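Local structure of exocyst complex component EXO70 (2B1E) at residues Asn20-Tyr25 against Leu72-Gln77; Lys39-Val44 against Ala84-Tyr89; Val44-Asp49 against His131-Gly136. The protein acts in the secretory pathway as a subunit of the exocyst, which tethers secretory vesicles to sites of exocytosis, and plays a role in assembling that complex. All blocks are in the same frame, centred on the assembly; numbering follows the deposited sequence.

Overall arrangement
All three contacts lie toward the N-terminal end of the long, all-helical chain, far from its centre. Contacts 1 and 2 are buried and set helix 66-94 against two different partners, helix 15-30 and helix 38-56; contact 3 lies at the surface and joins helix 38-56 to the turn after helix 117-132. The chemistry follows the place: methyl groups packed against a ring, His-74 in contact 1 and Tyr-41 in contact 2, carry the first two, whereas a water held by polar side chains carries the third. Leu-75 of contact 1 packs on Leu-48 of 44-49, Tyr-25 on Val-44, which contacts 2 and 3 share, and a salt bridge from Arg-87 to Glu-135 ties contact 2 to contact 3.

Contact 1: residues Asn20-Tyr25 against Leu72-Gln77; sequences NEASKY and LTHLEQ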
ATOM      1  N   ASN A  20      -6.966  62.580  41.326  1.00 18.07           N
ATOM      2  CA  ASN A  20      -5.524  62.684  41.539  1.00 19.16           C
ATOM      3  C   ASN A  20      -4.886  61.295  41.495  1.00 18.40           C
ATOM      4  O   ASN A  20      -3.864  61.100  40.837  1.00 20.19           O
ATOM      5  CB  ASN A  20      -5.223  63.354  42.883  1.00 21.28           C
ATOM      6  CG  ASN A  20      -3.738  63.573  43.099  1.00 23.03           C
ATOM      7  OD1 ASN A  20      -3.077  64.243  42.303  1.00 27.03           O
ATOM      8  ND2 ASN A  20      -3.204  63.008  44.172  1.00 23.62           N
ATOM      9  N   GLU A  21      -5.484  60.332  42.191  1.00 16.88           N
ATOM     10  CA  GLU A  21      -4.968  58.962  42.199  1.00 17.45           C
ATOM     11  C   GLU A  21      -4.920  58.394  40.787  1.00 16.40           C
ATOM     12  O   GLU A  21      -3.932  57.785  40.388  1.00 16.86           O
ATOM     13  CB  GLU A  21      -5.846  58.054  43.064  1.00 20.80           C
ATOM     14  CG  GLU A  21      -5.851  58.419  44.527  1.00 25.58           C
ATOM     15  CD  GLU A  21      -4.510  58.169  45.172  1.00 29.93           C
ATOM     16  OE1 GLU A  21      -4.036  57.015  45.107  1.00 32.63           O
ATOM     17  OE2 GLU A  21      -3.932  59.122  45.738  1.00 33.65           O
ATOM     18  N   ALA A  22      -5.999  58.580  40.035  1.00 12.98           N
ATOM     19  CA  ALA A  22      -6.040  58.085  38.665  1.00 14.66           C
ATOM     20  C   ALA A  22      -4.934  58.715  37.827  1.00 15.98           C
ATOM     21  O   ALA A  22      -4.322  58.037  36.995  1.00 15.98           O
ATOM     22  CB  ALA A  22      -7.387  58.374  38.041  1.00 15.26           C
ATOM     23  N   SER A  23      -4.683  60.008  38.044  1.00 17.13           N
ATOM     24  CA  SER A  23      -3.647  60.736  37.307  1.00 17.34           C
ATOM     25  C   SER A  23      -2.280  60.127  37.562  1.00 16.46           C
ATOM     26  O   SER A  23      -1.450  60.011  36.651  1.00 16.25           O
ATOM     27  CB  SER A  23      -3.619  62.211  37.716  1.00 20.33           C
ATOM     28  OG  SER A  23      -4.711  62.926  37.164  1.00 24.26           O
ATOM     29  N   LYS A  24      -2.047  59.734  38.807  1.00 15.57           N
ATOM     30  CA  LYS A  24      -0.779  59.127  39.164  1.00 16.62           C
ATOM     31  C   LYS A  24      -0.642  57.768  38.488  1.00 16.97           C
ATOM     32  O   LYS A  24       0.443  57.397  38.031  1.00 14.29           O
ATOM     33  CB  LYS A  24      -0.662  59.005  40.688  1.00 19.65           C
ATOM     34  CG  LYS A  24      -0.620  60.373  41.387  1.00 23.59           C
ATOM     35  CD  LYS A  24      -0.216  60.278  42.854  1.00 26.43           C
ATOM     36  CE  LYS A  24      -1.306  59.627  43.697  1.00 27.74           C
ATOM     37  NZ  LYS A  24      -0.912  59.477  45.128  1.00 28.00           N
ATOM     38  N   TYR A  25      -1.744  57.026  38.397  1.00 16.55           N
ATOM     39  CA  TYR A  25      -1.687  55.716  37.767  1.00 15.44           C
ATOM     40  C   TYR A  25      -1.428  55.856  36.274  1.00 14.24           C
ATOM     41  O   TYR A  25      -0.749  55.015  35.673  1.00 12.20           O
ATOM     42  CB  TYR A  25      -2.986  54.932  37.995  1.00 17.20           C
ATOM     43  CG  TYR A  25      -3.207  54.522  39.430  1.00 18.62           C
ATOM     44  CD1 TYR A  25      -2.184  53.940  40.172  1.00 19.29           C
ATOM     45  CD2 TYR A  25      -4.441  54.719  40.046  1.00 18.69           C
ATOM     46  CE1 TYR A  25      -2.379  53.566  41.502  1.00 21.30           C
ATOM     47  CE2 TYR A  25      -4.652  54.345  41.378  1.00 22.11           C
ATOM     48  CZ  TYR A  25      -3.617  53.772  42.098  1.00 21.28           C
ATOM     49  OH  TYR A  25      -3.815  53.415  43.410  1.00 23.09           O
ATOM     50  N   LEU A  72     -15.318  59.453  35.318  1.00 11.82           N
ATOM     51  CA  LEU A  72     -15.865  58.217  34.768  1.00 10.76           C
ATOM     52  C   LEU A  72     -15.298  57.975  33.363  1.00 11.06           C
ATOM     53  O   LEU A  72     -14.852  56.873  33.038  1.00  8.47           O
ATOM     54  CB  LEU A  72     -17.399  58.272  34.678  1.00 12.62           C
ATOM     55  CG  LEU A  72     -18.225  58.277  35.969  1.00 14.10           C
ATOM     56  CD1 LEU A  72     -19.724  58.252  35.610  1.00 14.54           C
ATOM     57  CD2 LEU A  72     -17.862  57.080  36.822  1.00 11.95           C
ATOM     58  N   THR A  73     -15.318  59.003  32.528  1.00 10.78           N
ATOM     59  CA  THR A  73     -14.815  58.857  31.163  1.00 12.65           C
ATOM     60  C   THR A  73     -13.298  58.656  31.151  1.00 11.42           C
ATOM     61  O   THR A  73     -12.781  57.860  30.372  1.00 10.33           O
ATOM     62  CB  THR A  73     -15.181  60.087  30.299  1.00 14.71           C
ATOM     63  OG1 THR A  73     -16.609  60.219  30.251  1.00 13.43           O
ATOM     64  CG2 THR A  73     -14.657  59.926  28.879  1.00 15.35           C
ATOM     65  N   HIS A  74     -12.594  59.366  32.027  1.00 12.28           N
ATOM     66  CA  HIS A  74     -11.145  59.248  32.096  1.00 12.16           C
ATOM     67  C   HIS A  74     -10.744  57.819  32.461  1.00 10.65           C
ATOM     68  O   HIS A  74      -9.905  57.218  31.800  1.00 10.87           O
ATOM     69  CB  HIS A  74     -10.578  60.229  33.123  1.00 13.94           C
ATOM     70  CG  HIS A  74      -9.084  60.199  33.213  1.00 14.47           C
ATOM     71  ND1 HIS A  74      -8.402  60.532  34.362  1.00 16.04           N
ATOM     72  CD2 HIS A  74      -8.143  59.857  32.301  1.00 16.37           C
ATOM     73  CE1 HIS A  74      -7.103  60.390  34.157  1.00 19.69           C
ATOM     74  NE2 HIS A  74      -6.919  59.981  32.914  1.00 17.94           N
ATOM     75  N   LEU A  75     -11.344  57.273  33.514  1.00  9.05           N
ATOM     76  CA  LEU A  75     -11.046  55.907  33.927  1.00  9.52           C
ATOM     77  C   LEU A  75     -11.393  54.930  32.798  1.00 10.50           C
ATOM     78  O   LEU A  75     -10.594  54.074  32.437  1.00  8.21           O
ATOM     79  CB  LEU A  75     -11.838  55.544  35.191  1.00  9.82           C
ATOM     80  CG  LEU A  75     -11.348  56.180  36.498  1.00 13.69           C
ATOM     81  CD1 LEU A  75     -12.400  56.012  37.584  1.00 14.20           C
ATOM     82  CD2 LEU A  75     -10.035  55.516  36.923  1.00 15.83           C
ATOM     83  N   GLU A  76     -12.583  55.074  32.226  1.00  8.89           N
ATOM     84  CA  GLU A  76     -12.994  54.173  31.155  1.00 10.26           C
ATOM     85  C   GLU A  76     -12.003  54.195  29.979  1.00  8.83           C
ATOM     86  O   GLU A  76     -11.571  53.139  29.511  1.00  7.17           O
ATOM     87  CB  GLU A  76     -14.406  54.537  30.671  1.00 15.80           C
ATOM     88  CG  GLU A  76     -15.494  54.406  31.750  1.00 19.34           C
ATOM     89  CD  GLU A  76     -16.850  54.960  31.303  1.00 22.83           C
ATOM     90  OE1 GLU A  76     -16.894  55.754  30.336  1.00 19.79           O
ATOM     91  OE2 GLU A  76     -17.874  54.606  31.930  1.00 25.21           O
ATOM     92  N   GLN A  77     -11.617  55.387  29.522  1.00  7.04           N
ATOM     93  CA  GLN A  77     -10.694  55.476  28.387  1.00  8.59           C
ATOM     94  C   GLN A  77      -9.262  55.046  28.684  1.00  8.13           C
ATOM     95  O   GLN A  77      -8.631  54.407  27.843  1.00  9.29           O
ATOM     96  CB  GLN A  77     -10.707  56.881  27.777  1.00  9.08           C
ATOM     97  CG  GLN A  77     -12.041  57.248  27.104  1.00  9.37           C
ATOM     98  CD  GLN A  77     -12.464  56.243  26.052  1.00 11.81           C
ATOM     99  OE1 GLN A  77     -11.644  55.757  25.280  1.00 10.63           O
ATOM    100  NE2 GLN A  77     -13.752  55.929  26.014  1.00 10.24           N
TER
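His-74 NE2 is hydrogen-bonded to Glu-26 OE2, one turn of helix beyond Ala-22, and this bond holds the imidazole against helix 15-30. The ring comes off helix 66-94 with CG anti to the backbone N (chi1 -178°), which lets it reach helix 15-30. Ala-22 CB, which points toward helix 66-94, meets the ring obliquely, 4.4 Å from His-74 ND1. Beside the ring, the same methyl also touches Leu-75, with Ala-22 CB 4.1 Å from Leu-75 CD2. The leucine starts out across the interface rather than into it, and its far end then turns in toward the alanine. With only a methyl on one side, the two backbones come close: Ala-22 CA and Leu-75 CA are 7.2 Å apart. Leu-75 CD2 also packs on Leu-48 CD2 of helix 38-56, so this methyl sits where helices 15-30, 38-56 and 66-94 meet. Close approach over a small residue, flanked by a leucine and a histidine hydrogen-bonded through NE2 to Glu-26, is consistent with the helical bundles that build the rod of Exo70.

Contact 2: residues Lys39-Val44 against Ala84-Tyr89; sequences KQYTQV and AQLRVY
Two antiparallel helices of the N-terminal bundle, 38-56 and 66-94, meet here through Tyr-41 and Thr-42 on one side and Gln-85 and Leu-86 on the other. The short helical segments run at 155° to each other with axes 11.9 Å apart, a wide spacing that the side chains have to bridge. Tyr-41 and Leu-86 do most of this. With chi1 near 180° (-172°) the tyrosine ring is extended away from its backbone N and reaches helix 66-94. Leu-86 comes across alongside the ring, pointing the other way, its CD2 4.1 Å from Tyr-41 CD2. The phenol oxygen lands on the aliphatic part of Gln-85, with Tyr-41 OH 3.7 Å from Gln-85 CB, while the amide bends away at chi2. Within the bundle, Leu-29 of helix 15-30 and Ile-33 of helix 33-36 also touch Tyr-41, and Phe-130 of helix 117-132 touches Leu-86. In place of Tyr-41, an alanine would probably open a gap between the helices and leave Leu-86 CD2 and Gln-85 CB without their aromatic neighbour. Thr-42 CG2 fits against both branches of Leu-86, 4.1 Å from Leu-86 CD2. Its hydroxyl turns back instead: Thr-42 OG1 donates to Lys-39 O at 3.0 Å, and is also hydrogen-bonded to Trp-125 NE1.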
ATOM      1  N   LYS A  39       3.281  42.260  35.207  1.00 11.04           N
ATOM      2  CA  LYS A  39       2.357  41.977  36.300  1.00 14.04           C
ATOM      3  C   LYS A  39       1.942  43.269  37.016  1.00 14.90           C
ATOM      4  O   LYS A  39       0.762  43.463  37.329  1.00 10.80           O
ATOM      5  CB  LYS A  39       2.993  40.988  37.279  1.00 15.58           C
ATOM      6  CG  LYS A  39       3.316  39.629  36.647  1.00 19.33           C
ATOM      7  CD  LYS A  39       3.834  38.629  37.676  1.00 23.09           C
ATOM      8  CE  LYS A  39       5.157  39.065  38.300  1.00 25.32           C
ATOM      9  NZ  LYS A  39       6.330  38.973  37.371  1.00 24.30           N
ATOM     10  N   GLN A  40       2.907  44.162  37.243  1.00 12.34           N
ATOM     11  CA  GLN A  40       2.645  45.443  37.912  1.00 12.45           C
ATOM     12  C   GLN A  40       1.724  46.307  37.057  1.00 10.85           C
ATOM     13  O   GLN A  40       0.865  47.038  37.575  1.00  5.87           O
ATOM     14  CB  GLN A  40       3.954  46.217  38.147  1.00 14.61           C
ATOM     15  CG  GLN A  40       4.903  45.613  39.172  1.00 19.58           C
ATOM     16  CD  GLN A  40       5.420  44.251  38.767  1.00 22.72           C
ATOM     17  OE1 GLN A  40       5.825  44.038  37.619  1.00 23.47           O
ATOM     18  NE2 GLN A  40       5.414  43.313  39.712  1.00 27.16           N
ATOM     19  N   TYR A  41       1.930  46.226  35.746  1.00  9.85           N
ATOM     20  CA  TYR A  41       1.136  46.979  34.783  1.00 10.17           C
ATOM     21  C   TYR A  41      -0.326  46.525  34.853  1.00  8.81           C
ATOM     22  O   TYR A  41      -1.223  47.352  35.007  1.00 10.12           O
ATOM     23  CB  TYR A  41       1.705  46.783  33.363  1.00 10.10           C
ATOM     24  CG  TYR A  41       1.080  47.658  32.285  1.00 11.71           C
ATOM     25  CD1 TYR A  41       1.689  48.851  31.872  1.00 10.85           C
ATOM     26  CD2 TYR A  41      -0.111  47.282  31.666  1.00 11.16           C
ATOM     27  CE1 TYR A  41       1.125  49.640  30.866  1.00 11.57           C
ATOM     28  CE2 TYR A  41      -0.683  48.059  30.666  1.00 10.43           C
ATOM     29  CZ  TYR A  41      -0.064  49.234  30.269  1.00 12.95           C
ATOM     30  OH  TYR A  41      -0.647  49.998  29.283  1.00 11.58           O
ATOM     31  N   THR A  42      -0.585  45.226  34.749  1.00  9.63           N
ATOM     32  CA  THR A  42      -1.972  44.774  34.817  1.00 10.64           C
ATOM     33  C   THR A  42      -2.569  45.074  36.183  1.00 12.82           C
ATOM     34  O   THR A  42      -3.788  45.231  36.313  1.00 10.90           O
ATOM     35  CB  THR A  42      -2.132  43.270  34.546  1.00  9.48           C
ATOM     36  OG1 THR A  42      -1.355  42.523  35.487  1.00 10.57           O
ATOM     37  CG2 THR A  42      -1.706  42.934  33.120  1.00 10.49           C
ATOM     38  N   GLN A  43      -1.717  45.152  37.202  1.00 11.35           N
ATOM     39  CA  GLN A  43      -2.200  45.447  38.543  1.00 13.09           C
ATOM     40  C   GLN A  43      -2.715  46.883  38.605  1.00 11.20           C
ATOM     41  O   GLN A  43      -3.719  47.170  39.268  1.00 10.65           O
ATOM     42  CB  GLN A  43      -1.086  45.248  39.574  1.00 16.29           C
ATOM     43  CG  GLN A  43      -1.598  45.269  40.996  1.00 20.75           C
ATOM     44  CD  GLN A  43      -2.754  44.300  41.194  1.00 25.41           C
ATOM     45  OE1 GLN A  43      -2.640  43.099  40.904  1.00 27.44           O
ATOM     46  NE2 GLN A  43      -3.878  44.817  41.685  1.00 30.57           N
ATOM     47  N   VAL A  44      -2.031  47.797  37.927  1.00 10.85           N
ATOM     48  CA  VAL A  44      -2.487  49.181  37.918  1.00  9.69           C
ATOM     49  C   VAL A  44      -3.804  49.291  37.145  1.00  9.97           C
ATOM     50  O   VAL A  44      -4.716  50.015  37.547  1.00  9.14           O
ATOM     51  CB  VAL A  44      -1.440  50.116  37.298  1.00 11.13           C
ATOM     52  CG1 VAL A  44      -2.054  51.495  37.063  1.00 10.62           C
ATOM     53  CG2 VAL A  44      -0.241  50.231  38.234  1.00 10.38           C
ATOM     54  N   ALA A  84      -5.468  47.941  25.177  1.00 14.23           N
ATOM     55  CA  ALA A  84      -5.107  47.854  23.766  1.00 14.07           C
ATOM     56  C   ALA A  84      -3.595  47.610  23.684  1.00 14.41           C
ATOM     57  O   ALA A  84      -3.116  46.895  22.808  1.00 15.59           O
ATOM     58  CB  ALA A  84      -5.494  49.147  23.037  1.00 15.07           C
ATOM     59  N   GLN A  85      -2.853  48.194  24.615  1.00 12.85           N
ATOM     60  CA  GLN A  85      -1.404  48.023  24.660  1.00 13.75           C
ATOM     61  C   GLN A  85      -1.048  46.582  25.029  1.00 12.91           C
ATOM     62  O   GLN A  85      -0.053  46.028  24.543  1.00 11.80           O
ATOM     63  CB  GLN A  85      -0.799  49.002  25.671  1.00 15.60           C
ATOM     64  CG  GLN A  85       0.692  48.828  25.914  1.00 18.92           C
ATOM     65  CD  GLN A  85       1.517  48.878  24.642  1.00 22.35           C
ATOM     66  OE1 GLN A  85       1.360  49.787  23.816  1.00 25.79           O
ATOM     67  NE2 GLN A  85       2.409  47.905  24.478  1.00 20.12           N
ATOM     68  N   LEU A  86      -1.868  45.983  25.893  1.00 11.10           N
ATOM     69  CA  LEU A  86      -1.669  44.603  26.305  1.00  9.54           C
ATOM     70  C   LEU A  86      -1.830  43.679  25.107  1.00 11.15           C
ATOM     71  O   LEU A  86      -1.119  42.684  24.983  1.00 10.07           O
ATOM     72  CB  LEU A  86      -2.667  44.227  27.403  1.00 10.47           C
ATOM     73  CG  LEU A  86      -2.289  44.802  28.772  1.00  7.48           C
ATOM     74  CD1 LEU A  86      -3.436  44.598  29.745  1.00  9.46           C
ATOM     75  CD2 LEU A  86      -1.022  44.126  29.275  1.00  8.06           C
ATOM     76  N   ARG A  87      -2.764  44.015  24.222  1.00 11.75           N
ATOM     77  CA  ARG A  87      -2.986  43.211  23.032  1.00 11.75           C
ATOM     78  C   ARG A  87      -1.822  43.352  22.063  1.00 11.05           C
ATOM     79  O   ARG A  87      -1.375  42.367  21.491  1.00 10.21           O
ATOM     80  CB  ARG A  87      -4.281  43.621  22.335  1.00 11.97           C
ATOM     81  CG  ARG A  87      -5.526  43.284  23.125  1.00 15.69           C
ATOM     82  CD  ARG A  87      -6.795  43.584  22.335  1.00 17.21           C
ATOM     83  NE  ARG A  87      -7.917  43.691  23.255  1.00 20.46           N
ATOM     84  CZ  ARG A  87      -8.372  44.840  23.746  1.00 22.29           C
ATOM     85  NH1 ARG A  87      -7.813  45.990  23.389  1.00 23.05           N
ATOM     86  NH2 ARG A  87      -9.366  44.832  24.624  1.00 26.14           N
ATOM     87  N   VAL A  88      -1.352  44.582  21.864  1.00 11.58           N
ATOM     88  CA  VAL A  88      -0.215  44.830  20.973  1.00 13.17           C
ATOM     89  C   VAL A  88       0.990  44.018  21.460  1.00 12.12           C
ATOM     90  O   VAL A  88       1.689  43.355  20.685  1.00 12.68           O
ATOM     91  CB  VAL A  88       0.185  46.344  20.973  1.00 11.08           C
ATOM     92  CG1 VAL A  88       1.497  46.536  20.213  1.00 10.94           C
ATOM     93  CG2 VAL A  88      -0.914  47.169  20.333  1.00 11.22           C
ATOM     94  N   TYR A  89       1.221  44.081  22.760  1.00 12.78           N
ATOM     95  CA  TYR A  89       2.332  43.380  23.395  1.00 13.12           C
ATOM     96  C   TYR A  89       2.189  41.863  23.231  1.00 13.08           C
ATOM     97  O   TYR A  89       3.171  41.156  22.988  1.00  9.53           O
ATOM     98  CB  TYR A  89       2.367  43.735  24.884  1.00 11.79           C
ATOM     99  CG  TYR A  89       3.670  43.416  25.576  1.00 12.52           C
ATOM    100  CD1 TYR A  89       4.756  44.281  25.486  1.00 11.19           C
ATOM    101  CD2 TYR A  89       3.803  42.267  26.354  1.00 11.01           C
ATOM    102  CE1 TYR A  89       5.947  44.016  26.160  1.00 12.91           C
ATOM    103  CE2 TYR A  89       4.975  41.992  27.029  1.00 12.54           C
ATOM    104  CZ  TYR A  89       6.047  42.874  26.931  1.00 14.02           C
ATOM    105  OH  TYR A  89       7.195  42.624  27.630  1.00 12.26           O
TER

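Contact 3: residues Val44-Asp49 against His131-Gly136; sequences VVHKLD and HGNSEG
His-46 and Asp-49, one helical turn apart on helix 38-56, face Asn-133 in the loop joining helix 117-132 to helix 136-155, two consecutive helices of the array, at its surface. The close part of the contact is polar and centred on one water. That water is 2.8 Å from His-46 ND1, donates to Asp-49 OD2 at 2.8 Å, and accepts a weak bond of 3.0 Å from Asn-133 ND2, so three side chains grip it. Asn-133 ND2 also bonds to Tyr-129 O, which helps fix the amide, and it lies at the edge of the His-46 ring, 3.9 Å from His-46 CE1. The amide plane is turned 32° from that ring and, likewise, 32° from the Asp-49 carboxylate. The ring of Tyr-129 meets His-46 too. Asp-49 OD2 and Asn-133 OD1, both acceptors, lie 3.1 Å apart, probably an unfavourable pair that the water bonded to Asp-49 OD2 may partly offset. The outer side is looser: Ser-134 is exposed, and the turn past Asn-133 makes no contact with segment 44-49. Its later part is fixed by other means. Glu-135, at the N-cap position of helix 136-155, forms a salt bridge with Arg-87, and Gly-136 CA lies 3.4 Å above the plane of the His-131 ring, where a CB would clash with His-131 ND1.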
ATOM      1  N   VAL A  44      -2.031  47.797  37.927  1.00 10.85           N
ATOM      2  CA  VAL A  44      -2.487  49.181  37.918  1.00  9.69           C
ATOM      3  C   VAL A  44      -3.804  49.291  37.145  1.00  9.97           C
ATOM      4  O   VAL A  44      -4.716  50.015  37.547  1.00  9.14           O
ATOM      5  CB  VAL A  44      -1.440  50.116  37.298  1.00 11.13           C
ATOM      6  CG1 VAL A  44      -2.054  51.495  37.063  1.00 10.62           C
ATOM      7  CG2 VAL A  44      -0.241  50.231  38.234  1.00 10.38           C
ATOM      8  N   VAL A  45      -3.917  48.568  36.035  1.00 10.61           N
ATOM      9  CA  VAL A  45      -5.161  48.612  35.279  1.00 10.10           C
ATOM     10  C   VAL A  45      -6.289  48.066  36.177  1.00  9.92           C
ATOM     11  O   VAL A  45      -7.406  48.576  36.153  1.00  9.73           O
ATOM     12  CB  VAL A  45      -5.053  47.790  33.984  1.00  8.51           C
ATOM     13  CG1 VAL A  45      -6.358  47.863  33.207  1.00 12.67           C
ATOM     14  CG2 VAL A  45      -3.908  48.350  33.112  1.00 10.88           C
ATOM     15  N   HIS A  46      -5.999  47.038  36.975  1.00 11.01           N
ATOM     16  CA  HIS A  46      -7.024  46.484  37.871  1.00 11.41           C
ATOM     17  C   HIS A  46      -7.479  47.567  38.866  1.00 12.66           C
ATOM     18  O   HIS A  46      -8.668  47.676  39.172  1.00 11.80           O
ATOM     19  CB  HIS A  46      -6.499  45.268  38.666  1.00 12.77           C
ATOM     20  CG  HIS A  46      -6.355  44.011  37.860  1.00 10.17           C
ATOM     21  ND1 HIS A  46      -7.300  43.595  36.947  1.00 10.24           N
ATOM     22  CD2 HIS A  46      -5.392  43.056  37.862  1.00 10.29           C
ATOM     23  CE1 HIS A  46      -6.924  42.442  36.420  1.00 11.48           C
ATOM     24  NE2 HIS A  46      -5.769  42.093  36.958  1.00  9.25           N
ATOM     25  N   LYS A  47      -6.536  48.353  39.381  1.00 12.40           N
ATOM     26  CA  LYS A  47      -6.876  49.420  40.324  1.00 14.97           C
ATOM     27  C   LYS A  47      -7.880  50.380  39.693  1.00 13.42           C
ATOM     28  O   LYS A  47      -8.847  50.784  40.325  1.00 11.04           O
ATOM     29  CB  LYS A  47      -5.628  50.211  40.736  1.00 17.19           C
ATOM     30  CG  LYS A  47      -4.713  49.516  41.742  1.00 24.09           C
ATOM     31  CD  LYS A  47      -5.191  49.747  43.166  1.00 29.47           C
ATOM     32  CE  LYS A  47      -4.230  49.149  44.185  1.00 32.00           C
ATOM     33  NZ  LYS A  47      -4.665  49.447  45.583  1.00 33.98           N
ATOM     34  N   LEU A  48      -7.638  50.749  38.439  1.00 12.43           N
ATOM     35  CA  LEU A  48      -8.524  51.675  37.733  1.00 11.90           C
ATOM     36  C   LEU A  48      -9.905  51.065  37.532  1.00 11.82           C
ATOM     37  O   LEU A  48     -10.934  51.726  37.719  1.00 10.43           O
ATOM     38  CB  LEU A  48      -7.919  52.035  36.378  1.00 13.02           C
ATOM     39  CG  LEU A  48      -6.583  52.781  36.419  1.00 12.62           C
ATOM     40  CD1 LEU A  48      -5.975  52.791  35.024  1.00 16.76           C
ATOM     41  CD2 LEU A  48      -6.778  54.199  36.939  1.00 15.59           C
ATOM     42  N   ASP A  49      -9.906  49.799  37.133  1.00 11.89           N
ATOM     43  CA  ASP A  49     -11.121  49.052  36.889  1.00 13.64           C
ATOM     44  C   ASP A  49     -11.954  48.991  38.165  1.00 14.31           C
ATOM     45  O   ASP A  49     -13.156  49.279  38.153  1.00  9.18           O
ATOM     46  CB  ASP A  49     -10.761  47.638  36.430  1.00 17.71           C
ATOM     47  CG  ASP A  49     -11.628  47.161  35.292  1.00 20.05           C
ATOM     48  OD1 ASP A  49     -12.626  47.849  34.986  1.00 21.18           O
ATOM     49  OD2 ASP A  49     -11.316  46.102  34.705  1.00 23.93           O
ATOM     50  N   HIS A 131      -9.232  36.803  30.214  1.00 16.36           N
ATOM     51  CA  HIS A 131     -10.270  35.838  30.553  1.00 19.88           C
ATOM     52  C   HIS A 131     -10.902  36.363  31.835  1.00 21.34           C
ATOM     53  O   HIS A 131     -12.090  36.186  32.073  1.00 21.36           O
ATOM     54  CB  HIS A 131      -9.672  34.444  30.764  1.00 20.35           C
ATOM     55  CG  HIS A 131      -9.504  33.672  29.491  1.00 25.55           C
ATOM     56  ND1 HIS A 131     -10.535  32.962  28.913  1.00 27.37           N
ATOM     57  CD2 HIS A 131      -8.453  33.568  28.643  1.00 25.67           C
ATOM     58  CE1 HIS A 131     -10.126  32.456  27.763  1.00 28.45           C
ATOM     59  NE2 HIS A 131      -8.867  32.810  27.575  1.00 28.85           N
ATOM     60  N   GLY A 132     -10.097  37.042  32.646  1.00 22.15           N
ATOM     61  CA  GLY A 132     -10.603  37.598  33.887  1.00 23.77           C
ATOM     62  C   GLY A 132     -11.481  38.823  33.694  1.00 25.35           C
ATOM     63  O   GLY A 132     -12.281  39.169  34.576  1.00 25.89           O
ATOM     64  N   ASN A 133     -11.347  39.481  32.546  1.00 24.37           N
ATOM     65  CA  ASN A 133     -12.128  40.681  32.252  1.00 23.75           C
ATOM     66  C   ASN A 133     -13.150  40.532  31.133  1.00 22.55           C
ATOM     67  O   ASN A 133     -13.316  41.435  30.308  1.00 22.80           O
ATOM     68  CB  ASN A 133     -11.200  41.851  31.925  1.00 25.38           C
ATOM     69  CG  ASN A 133     -10.633  42.494  33.165  1.00 28.29           C
ATOM     70  OD1 ASN A 133     -11.369  43.087  33.961  1.00 27.19           O
ATOM     71  ND2 ASN A 133      -9.318  42.376  33.348  1.00 27.38           N
ATOM     72  N   SER A 134     -13.826  39.391  31.102  1.00 21.87           N
ATOM     73  CA  SER A 134     -14.860  39.144  30.099  1.00 25.13           C
ATOM     74  C   SER A 134     -14.410  39.329  28.659  1.00 24.35           C
ATOM     75  O   SER A 134     -15.191  39.761  27.817  1.00 25.57           O
ATOM     76  CB  SER A 134     -16.061  40.054  30.362  1.00 24.51           C
ATOM     77  OG  SER A 134     -16.575  39.826  31.663  1.00 23.55           O
ATOM     78  N   GLU A 135     -13.155  39.015  28.373  1.00 22.61           N
ATOM     79  CA  GLU A 135     -12.667  39.127  27.012  1.00 22.25           C
ATOM     80  C   GLU A 135     -11.968  37.844  26.618  1.00 20.81           C
ATOM     81  O   GLU A 135     -11.082  37.834  25.765  1.00 22.20           O
ATOM     82  CB  GLU A 135     -11.735  40.333  26.861  1.00 23.69           C
ATOM     83  CG  GLU A 135     -12.491  41.644  26.739  1.00 26.78           C
ATOM     84  CD  GLU A 135     -11.610  42.790  26.299  1.00 29.61           C
ATOM     85  OE1 GLU A 135     -10.796  42.598  25.367  1.00 30.04           O
ATOM     86  OE2 GLU A 135     -11.739  43.889  26.877  1.00 33.78           O
ATOM     87  N   GLY A 136     -12.384  36.753  27.249  1.00 20.19           N
ATOM     88  CA  GLY A 136     -11.796  35.463  26.951  1.00 19.77           C
ATOM     89  C   GLY A 136     -11.824  35.082  25.475  1.00 20.46           C
ATOM     90  O   GLY A 136     -10.792  34.714  24.914  1.00 19.31           O
TER
HETATM   91  O   HOH W   1      -8.813  44.895  34.952  1.00 22.23           O